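Local coordinates for intimin adherence protein (Escherichia coli O157:H7, PDB 3NCX), which probably mediates attachment of the bacterium to host cells as an outer-membrane adhesin whose C-terminal region recognises the translocated receptor Tir, at residues A[38-43]-A[87-92]; A[119-124]-A[163-168]; A[141-146]-A[182-187]. The protein carries 1 engineered substitution. One frame throughout, in Å; residues are numbered along the deposited sequence.

Interaction 1: residues A[38-43]-A[87-92]; sequences FKLKAS and VSYTIK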
loop_
_atom_site.group_PDB
_atom_site.type_symbol
_atom_site.label_atom_id
_atom_site.label_comp_id
_atom_site.label_asym_id
_atom_site.label_seq_id
_atom_site.Cartn_x
_atom_site.Cartn_y
_atom_site.Cartn_z
ATOM N N PHE A 38 1.397 -3.430 -6.932
ATOM C CA PHE A 38 2.674 -3.545 -7.627
ATOM C C PHE A 38 2.731 -4.776 -8.531
ATOM O O PHE A 38 2.081 -5.788 -8.266
ATOM C CB PHE A 38 3.833 -3.559 -6.627
ATOM C CG PHE A 38 3.763 -4.678 -5.625
ATOM C CD1 PHE A 38 4.502 -5.835 -5.804
ATOM C CD2 PHE A 38 2.965 -4.568 -4.497
ATOM C CE1 PHE A 38 4.443 -6.864 -4.881
ATOM C CE2 PHE A 38 2.901 -5.593 -3.570
ATOM C CZ PHE A 38 3.641 -6.742 -3.762
ATOM N N LYS A 39 3.516 -4.678 -9.599
ATOM C CA LYS A 39 3.621 -5.748 -10.586
ATOM C C LYS A 39 4.883 -6.579 -10.385
ATOM O O LYS A 39 5.996 -6.086 -10.572
ATOM C CB LYS A 39 3.626 -5.165 -12.000
ATOM C CG LYS A 39 2.490 -4.198 -12.290
ATOM C CD LYS A 39 1.213 -4.926 -12.671
ATOM C CE LYS A 39 1.373 -5.662 -13.992
ATOM N NZ LYS A 39 0.084 -6.241 -14.463
ATOM N N LEU A 40 4.706 -7.842 -10.009
ATOM C CA LEU A 40 5.819 -8.780 -9.941
ATOM C C LEU A 40 6.214 -9.211 -11.350
ATOM O O LEU A 40 5.357 -9.572 -12.157
ATOM C CB LEU A 40 5.447 -10.001 -9.098
ATOM C CG LEU A 40 5.324 -9.772 -7.590
ATOM C CD1 LEU A 40 4.747 -10.998 -6.904
ATOM C CD2 LEU A 40 6.673 -9.402 -6.992
ATOM N N LYS A 41 7.510 -9.164 -11.643
ATOM C CA LYS A 41 8.007 -9.499 -12.973
ATOM C C LYS A 41 8.634 -10.886 -13.010
ATOM O O LYS A 41 9.686 -11.114 -12.417
ATOM C CB LYS A 41 9.031 -8.460 -13.437
ATOM C CG LYS A 41 9.617 -8.725 -14.818
ATOM C CD LYS A 41 8.864 -7.969 -15.905
ATOM C CE LYS A 41 7.412 -8.414 -16.006
ATOM N NZ LYS A 41 6.636 -7.563 -16.951
ATOM N N ALA A 42 7.987 -11.811 -13.713
ATOM C CA ALA A 42 8.519 -13.160 -13.871
ATOM C C ALA A 42 9.346 -13.271 -15.148
ATOM O O ALA A 42 9.120 -12.540 -16.110
ATOM C CB ALA A 42 7.391 -14.180 -13.874
ATOM N N SER A 43 10.307 -14.187 -15.146
ATOM C CA SER A 43 11.153 -14.414 -16.312
ATOM C C SER A 43 11.459 -15.900 -16.455
ATOM O O SER A 43 11.231 -16.678 -15.530
ATOM C CB SER A 43 12.454 -13.621 -16.198
ATOM O OG SER A 43 13.254 -14.104 -15.133
ATOM N N VAL A 87 8.096 -20.880 -8.751
ATOM C CA VAL A 87 9.064 -20.103 -7.993
ATOM C C VAL A 87 8.366 -19.242 -6.943
ATOM O O VAL A 87 7.282 -18.711 -7.186
ATOM C CB VAL A 87 9.917 -19.220 -8.929
ATOM C CG1 VAL A 87 10.255 -17.897 -8.269
ATOM C CG2 VAL A 87 11.177 -19.960 -9.354
ATOM N N SER A 88 8.990 -19.113 -5.776
ATOM C CA SER A 88 8.410 -18.350 -4.676
ATOM C C SER A 88 9.026 -16.961 -4.531
ATOM O O SER A 88 10.233 -16.783 -4.694
ATOM C CB SER A 88 8.554 -19.113 -3.357
ATOM O OG SER A 88 7.802 -20.312 -3.369
ATOM N N TYR A 89 8.177 -15.984 -4.224
ATOM C CA TYR A 89 8.615 -14.636 -3.877
ATOM C C TYR A 89 7.955 -14.227 -2.564
ATOM O O TYR A 89 6.732 -14.148 -2.480
ATOM C CB TYR A 89 8.254 -13.640 -4.981
ATOM C CG TYR A 89 8.413 -12.194 -4.567
ATOM C CD1 TYR A 89 7.351 -11.492 -4.011
ATOM C CD2 TYR A 89 9.623 -11.530 -4.725
ATOM C CE1 TYR A 89 7.489 -10.172 -3.624
ATOM C CE2 TYR A 89 9.771 -10.209 -4.342
ATOM C CZ TYR A 89 8.700 -9.534 -3.792
ATOM O OH TYR A 89 8.839 -8.219 -3.408
ATOM N N THR A 90 8.763 -13.967 -1.540
ATOM C CA THR A 90 8.230 -13.702 -0.206
ATOM C C THR A 90 8.022 -12.218 0.095
ATOM O O THR A 90 8.857 -11.377 -0.240
ATOM C CB THR A 90 9.118 -14.318 0.890
ATOM O OG1 THR A 90 10.446 -13.793 0.782
ATOM C CG2 THR A 90 9.166 -15.829 0.744
ATOM N N ILE A 91 6.896 -11.912 0.731
ATOM C CA ILE A 91 6.585 -10.552 1.148
ATOM C C ILE A 91 6.897 -10.376 2.627
ATOM O O ILE A 91 6.228 -10.955 3.480
ATOM C CB ILE A 91 5.097 -10.218 0.933
ATOM C CG1 ILE A 91 4.671 -10.508 -0.507
ATOM C CG2 ILE A 91 4.829 -8.763 1.279
ATOM C CD1 ILE A 91 5.115 -9.457 -1.496
ATOM N N LYS A 92 7.916 -9.580 2.931
ATOM C CA LYS A 92 8.241 -9.274 4.318
ATOM C C LYS A 92 7.218 -8.306 4.902
ATOM O O LYS A 92 6.847 -7.323 4.260
ATOM C CB LYS A 92 9.654 -8.693 4.428
ATOM C CG LYS A 92 10.757 -9.731 4.292
ATOM C CD LYS A 92 10.796 -10.645 5.510
ATOM C CE LYS A 92 11.728 -11.824 5.294
ATOM N NZ LYS A 92 11.218 -12.734 4.232
#
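L40 and Y89 make the central meeting of these two segments: methyl CD2 of L40 sits over one face of the Y89 ring, 3.7 Å from its centroid and 17° off the ring normal. This is a CH-pi contact, displaced from the ring centre toward the rim on which CE1 lies. The second methyl, CD1 of L40, stands on the same face but beyond the rim, 3.9 Å from Y89 CD1. Beside this pair F38 and I91 approach from opposite directions, and I91 CD1 meets F38 CZ at 3.8 Å, near the plane of the ring and at its edge. L40 CD2 also lies in the plane of the F38 ring, at its edge, which links the two pairs.

CG of Y89 is anti to the backbone N (chi1 168°), and from there the ring extends across to L40. Further out, V17 touches F38, L40 and Y89, while L28 packs on both F38 and I91. No hydrogen bond joins the segments, and such apolar and aromatic packing has no fixed donor-acceptor direction, so the fit of the side chains sets how the facing sheets of this Ig-like domain meet here.

Interaction 2: residues A[119-124]-A[163-168]; sequences STQTVL and STYNLI
L124 and Y165 carry most of the apolar contact between the start of helix 121-131 and the end of strand 161-166. Their side chains slide past each other in opposite directions: L124 CB comes to 3.5 Å from Y165 CD2, approaching the ring obliquely, and L124 CD1 lies 4.0 Å from Y165 CB. Past the strand end, L167 reaches the same leucine; the L124 and L167 side chains cross at about a right angle and meet methyl to methyl, CD2 to CD2, at 3.9 Å. CG of Y165 is anti to its backbone N (chi1 178°), and the ring meets both L124 and Q121.

The aliphatic part of Q121 also packs on the tyrosine. Its extended chain crosses Y165 at about a right angle, with Q121 CG 3.8 Å from Y165 CD1, and the terminal amide is turned only 22° from the plane of the ring.

The polar link between the segments runs through water. One molecule donates to Q121 OE1 at 2.7 Å and to the backbone T164 O at 3.1 Å, bridging helix and strand where no direct hydrogen bond joins them. Within 163-168, N166 OD1 accepts from I168 N at 2.8 Å with an N-H...O angle of 160°, an Asx turn that bends the chain as it leaves the strand; I146 N is a second donor to the same oxygen.

Beyond the pair, A148 and I150 also touch L124, while S125 and Y128 touch Y165. A helix laid against a small antiparallel sheet through such side chains fits the C-type lectin-like fold of this domain.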
loop_
_atom_site.group_PDB
_atom_site.type_symbol
_atom_site.label_atom_id
_atom_site.label_comp_id
_atom_site.label_asym_id
_atom_site.label_seq_id
_atom_site.Cartn_x
_atom_site.Cartn_y
_atom_site.Cartn_z
ATOM N N SER A 119 1.746 9.531 13.990
ATOM C CA SER A 119 2.429 10.340 14.994
ATOM C C SER A 119 2.892 11.685 14.439
ATOM O O SER A 119 2.901 12.686 15.154
ATOM C CB SER A 119 3.619 9.574 15.577
ATOM O OG SER A 119 4.582 9.289 14.578
ATOM N N THR A 120 3.282 11.698 13.168
ATOM C CA THR A 120 3.734 12.922 12.512
ATOM C C THR A 120 3.323 12.948 11.045
ATOM O O THR A 120 2.767 11.980 10.527
ATOM C CB THR A 120 5.265 13.091 12.599
ATOM O OG1 THR A 120 5.911 11.905 12.121
ATOM C CG2 THR A 120 5.697 13.353 14.033
ATOM N N GLN A 121 3.599 14.065 10.382
ATOM C CA GLN A 121 3.288 14.211 8.966
ATOM C C GLN A 121 4.162 13.290 8.121
ATOM O O GLN A 121 3.764 12.852 7.043
ATOM C CB GLN A 121 3.478 15.662 8.525
ATOM C CG GLN A 121 3.355 15.870 7.028
ATOM C CD GLN A 121 3.500 17.322 6.627
ATOM O OE1 GLN A 121 2.852 18.203 7.192
ATOM N NE2 GLN A 121 4.359 17.581 5.649
ATOM N N THR A 122 5.358 13.000 8.624
ATOM C CA THR A 122 6.299 12.139 7.922
ATOM C C THR A 122 5.760 10.716 7.802
ATOM O O THR A 122 5.966 10.049 6.786
ATOM C CB THR A 122 7.671 12.123 8.621
ATOM O OG1 THR A 122 8.234 13.440 8.599
ATOM C CG2 THR A 122 8.617 11.169 7.917
ATOM N N VAL A 123 5.068 10.254 8.837
ATOM C CA VAL A 123 4.471 8.925 8.804
ATOM C C VAL A 123 3.611 8.772 7.554
ATOM O O VAL A 123 3.573 7.707 6.939
ATOM C CB VAL A 123 3.612 8.659 10.052
ATOM C CG1 VAL A 123 3.015 7.262 9.993
ATOM C CG2 VAL A 123 4.444 8.831 11.312
ATOM N N LEU A 124 2.938 9.854 7.174
ATOM C CA LEU A 124 2.045 9.840 6.020
ATOM C C LEU A 124 2.754 10.228 4.723
ATOM O O LEU A 124 2.536 9.610 3.681
ATOM C CB LEU A 124 0.852 10.768 6.260
ATOM C CG LEU A 124 -0.107 10.369 7.384
ATOM C CD1 LEU A 124 -1.092 11.491 7.674
ATOM C CD2 LEU A 124 -0.840 9.086 7.028
ATOM N N SER A 163 -3.172 19.424 12.905
ATOM C CA SER A 163 -2.750 19.516 11.514
ATOM C C SER A 163 -3.163 18.278 10.718
ATOM O O SER A 163 -3.471 17.233 11.291
ATOM C CB SER A 163 -1.241 19.728 11.433
ATOM O OG SER A 163 -0.557 18.758 12.203
ATOM N N THR A 164 -3.169 18.406 9.395
ATOM C CA THR A 164 -3.567 17.310 8.518
ATOM C C THR A 164 -2.634 17.175 7.320
ATOM O O THR A 164 -1.891 18.097 6.989
ATOM C CB THR A 164 -5.005 17.493 7.991
ATOM O OG1 THR A 164 -5.093 18.714 7.246
ATOM C CG2 THR A 164 -6.000 17.526 9.140
ATOM N N TYR A 165 -2.684 16.017 6.673
ATOM C CA TYR A 165 -1.898 15.763 5.473
ATOM C C TYR A 165 -2.725 14.966 4.467
ATOM O O TYR A 165 -3.396 14.000 4.830
ATOM C CB TYR A 165 -0.612 15.009 5.818
ATOM C CG TYR A 165 0.239 14.673 4.613
ATOM C CD1 TYR A 165 1.045 15.636 4.021
ATOM C CD2 TYR A 165 0.240 13.393 4.070
ATOM C CE1 TYR A 165 1.826 15.337 2.919
ATOM C CE2 TYR A 165 1.019 13.085 2.970
ATOM C CZ TYR A 165 1.810 14.061 2.398
ATOM O OH TYR A 165 2.588 13.764 1.301
ATOM N N ASN A 166 -2.676 15.375 3.205
ATOM C CA ASN A 166 -3.464 14.726 2.162
ATOM C C ASN A 166 -2.663 13.662 1.412
ATOM O O ASN A 166 -1.618 13.954 0.830
ATOM C CB ASN A 166 -4.010 15.772 1.192
ATOM C CG ASN A 166 -5.106 15.228 0.299
ATOM O OD1 ASN A 166 -5.019 14.109 -0.207
ATOM N ND2 ASN A 166 -6.152 16.021 0.105
ATOM N N LEU A 167 -3.164 12.430 1.425
ATOM C CA LEU A 167 -2.451 11.295 0.842
ATOM C C LEU A 167 -2.455 11.292 -0.686
ATOM O O LEU A 167 -1.845 10.423 -1.312
ATOM C CB LEU A 167 -3.023 9.980 1.373
ATOM C CG LEU A 167 -2.807 9.732 2.867
ATOM C CD1 LEU A 167 -3.568 8.499 3.328
ATOM C CD2 LEU A 167 -1.322 9.595 3.169
ATOM N N ILE A 168 -3.142 12.260 -1.283
ATOM C CA ILE A 168 -3.153 12.399 -2.734
ATOM C C ILE A 168 -2.455 13.678 -3.173
ATOM O O ILE A 168 -1.686 13.677 -4.134
ATOM C CB ILE A 168 -4.584 12.415 -3.296
ATOM C CG1 ILE A 168 -5.248 11.049 -3.121
ATOM C CG2 ILE A 168 -4.572 12.803 -4.766
ATOM C CD1 ILE A 168 -6.673 11.005 -3.627
HETATM O O HOH W 1 0.625 18.854 8.542
#

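Interaction 3: residues A[141-146]-A[182-187]; sequences SSMNSI and NVYAVC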
loop_
_atom_site.group_PDB
_atom_site.type_symbol
_atom_site.label_atom_id
_atom_site.label_comp_id
_atom_site.label_asym_id
_atom_site.label_seq_id
_atom_site.Cartn_x
_atom_site.Cartn_y
_atom_site.Cartn_z
ATOM N N SER A 141 -9.412 4.873 -6.442
ATOM C CA SER A 141 -9.526 5.585 -7.715
ATOM C C SER A 141 -10.577 6.698 -7.743
ATOM O O SER A 141 -10.372 7.730 -8.381
ATOM C CB SER A 141 -9.783 4.603 -8.861
ATOM O OG SER A 141 -8.609 3.880 -9.179
ATOM N N SER A 142 -11.696 6.490 -7.058
ATOM C CA SER A 142 -12.812 7.431 -7.125
ATOM C C SER A 142 -12.508 8.772 -6.461
ATOM O O SER A 142 -12.961 9.818 -6.924
ATOM C CB SER A 142 -14.076 6.818 -6.512
ATOM O OG SER A 142 -13.974 6.732 -5.101
ATOM N N MET A 143 -11.740 8.736 -5.378
ATOM C CA MET A 143 -11.471 9.936 -4.590
ATOM C C MET A 143 -10.462 10.863 -5.258
ATOM O O MET A 143 -9.534 10.408 -5.929
ATOM C CB MET A 143 -10.982 9.552 -3.195
ATOM C CG MET A 143 -11.970 8.705 -2.419
ATOM S SD MET A 143 -11.154 7.613 -1.244
ATOM C CE MET A 143 -12.559 6.719 -0.584
ATOM N N ASN A 144 -10.656 12.164 -5.069
ATOM C CA ASN A 144 -9.728 13.170 -5.573
ATOM C C ASN A 144 -8.850 13.707 -4.452
ATOM O O ASN A 144 -7.760 14.226 -4.693
ATOM C CB ASN A 144 -10.490 14.325 -6.226
ATOM C CG ASN A 144 -11.236 13.900 -7.473
ATOM O OD1 ASN A 144 -10.723 13.130 -8.286
ATOM N ND2 ASN A 144 -12.455 14.402 -7.633
ATOM N N SER A 145 -9.340 13.577 -3.225
ATOM C CA SER A 145 -8.628 14.070 -2.054
ATOM C C SER A 145 -8.810 13.134 -0.866
ATOM O O SER A 145 -9.905 12.628 -0.627
ATOM C CB SER A 145 -9.126 15.468 -1.688
ATOM O OG SER A 145 -8.681 15.852 -0.399
ATOM N N ILE A 146 -7.730 12.904 -0.129
ATOM C CA ILE A 146 -7.797 12.118 1.095
ATOM C C ILE A 146 -7.056 12.831 2.221
ATOM O O ILE A 146 -5.881 12.559 2.478
ATOM C CB ILE A 146 -7.206 10.705 0.913
ATOM C CG1 ILE A 146 -7.887 9.981 -0.249
ATOM C CG2 ILE A 146 -7.358 9.896 2.193
ATOM C CD1 ILE A 146 -7.383 8.572 -0.460
ATOM N N ASN A 182 -15.053 16.203 6.294
ATOM C CA ASN A 182 -14.227 15.870 5.136
ATOM C C ASN A 182 -12.804 15.439 5.486
ATOM O O ASN A 182 -11.893 15.574 4.671
ATOM C CB ASN A 182 -14.194 17.036 4.144
ATOM C CG ASN A 182 -15.575 17.422 3.650
ATOM O OD1 ASN A 182 -16.058 18.522 3.919
ATOM N ND2 ASN A 182 -16.218 16.517 2.921
ATOM N N VAL A 183 -12.614 14.916 6.693
ATOM C CA VAL A 183 -11.301 14.431 7.110
ATOM C C VAL A 183 -11.358 12.949 7.464
ATOM O O VAL A 183 -12.150 12.536 8.313
ATOM C CB VAL A 183 -10.754 15.220 8.314
ATOM C CG1 VAL A 183 -9.335 14.779 8.624
ATOM C CG2 VAL A 183 -10.801 16.713 8.037
ATOM N N TYR A 184 -10.516 12.154 6.812
ATOM C CA TYR A 184 -10.513 10.707 7.009
ATOM C C TYR A 184 -9.747 10.284 8.256
ATOM O O TYR A 184 -8.726 10.878 8.601
ATOM C CB TYR A 184 -9.932 9.997 5.784
ATOM C CG TYR A 184 -10.861 9.979 4.594
ATOM C CD1 TYR A 184 -10.896 11.039 3.701
ATOM C CD2 TYR A 184 -11.705 8.901 4.366
ATOM C CE1 TYR A 184 -11.744 11.029 2.614
ATOM C CE2 TYR A 184 -12.558 8.882 3.282
ATOM C CZ TYR A 184 -12.573 9.949 2.407
ATOM O OH TYR A 184 -13.421 9.936 1.322
ATOM N N ALA A 185 -10.249 9.252 8.925
ATOM C CA ALA A 185 -9.548 8.663 10.057
ATOM C C ALA A 185 -8.573 7.606 9.555
ATOM O O ALA A 185 -8.972 6.487 9.232
ATOM C CB ALA A 185 -10.536 8.051 11.037
ATOM N N VAL A 186 -7.296 7.969 9.480
ATOM C CA VAL A 186 -6.274 7.049 8.996
ATOM C C VAL A 186 -5.549 6.370 10.153
ATOM O O VAL A 186 -4.849 7.017 10.933
ATOM C CB VAL A 186 -5.252 7.755 8.081
ATOM C CG1 VAL A 186 -4.135 6.800 7.699
ATOM C CG2 VAL A 186 -5.938 8.292 6.836
ATOM N N CYS A 187 -5.728 5.058 10.258
ATOM C CA CYS A 187 -5.102 4.284 11.317
ATOM C C CYS A 187 -3.729 3.796 10.883
ATOM O O CYS A 187 -3.572 3.221 9.805
ATOM C CB CYS A 187 -5.983 3.093 11.705
ATOM S SG CYS A 187 -7.657 3.539 12.229
#
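I146 and Y184 are the closest backbone points of the loop 141-146 and the segment 182-187, their CA atoms 6.7 Å apart, with no hydrogen bond between the two segments. The side chain of Y184 extends along the loop and supplies nearly all of its segment's share of the contact. With CG beside the backbone N and anti to the carbonyl carbon (chi1 -74°), the ring lies beside the loop.

Going back along the loop, I146, S145 and M143 meet the tyrosine from near its root to its hydroxyl. Near the root, I146 CG2 lies 4.0 Å from Y184 CD1, coming obliquely to the ring. In the middle, the backbone oxygen S145 O is 4.1 Å from Y184 CE1, a plain van der Waals approach. At the far end M143 crosses the tyrosine obliquely, its methyl CE 3.8 Å from Y184 OH and its sulfur SD 4.1 Å from the same oxygen. The sulfur stands 5.3 Å from the ring centroid, 41° off the normal, a Met-aromatic contact of the oblique kind. The M143 chain is extended beyond CG (chi3 -177°), and CE ends beside the tyrosine hydroxyl. The contact is van der Waals packing with an oblique Met-aromatic component, and it is only partly buried.

Around it, Y184 also packs on V100 and Q103 of strand 97-103 and shares backbone hydrogen bonding with T147, the residue following the loop. The I146 side chain packs on A134, Y140 and I168. C187, further down strand 184-188, is joined to C113 by a disulfide, so the strand that presents the tyrosine is covalently fastened to the chain just after helix 106-112, while the loop leads from helix 121-131 into strand 147-149.

In the fold
Interaction 1 belongs to the Ig-like domain; interactions 2 and 3, in the C-type lectin-like domain, lie together on the other side of the chain's centre from interaction 1. Interaction 1 closes before the others open and touches neither: its centre is 30 Å from that of interaction 2 and 29 Å from that of interaction 3, with nearest atoms about 15 and 13 Å away. Interactions 2 and 3 have centres 12 Å apart, and their segments alternate along the chain. They meet where 163-168 runs beside 141-146: L167 N lies 2.9 Å from I146 O, and N166 ND2 lies 2.6 Å from S145 OG, both probable hydrogen bonds. The two contacts are thus directly joined within the lectin-like domain.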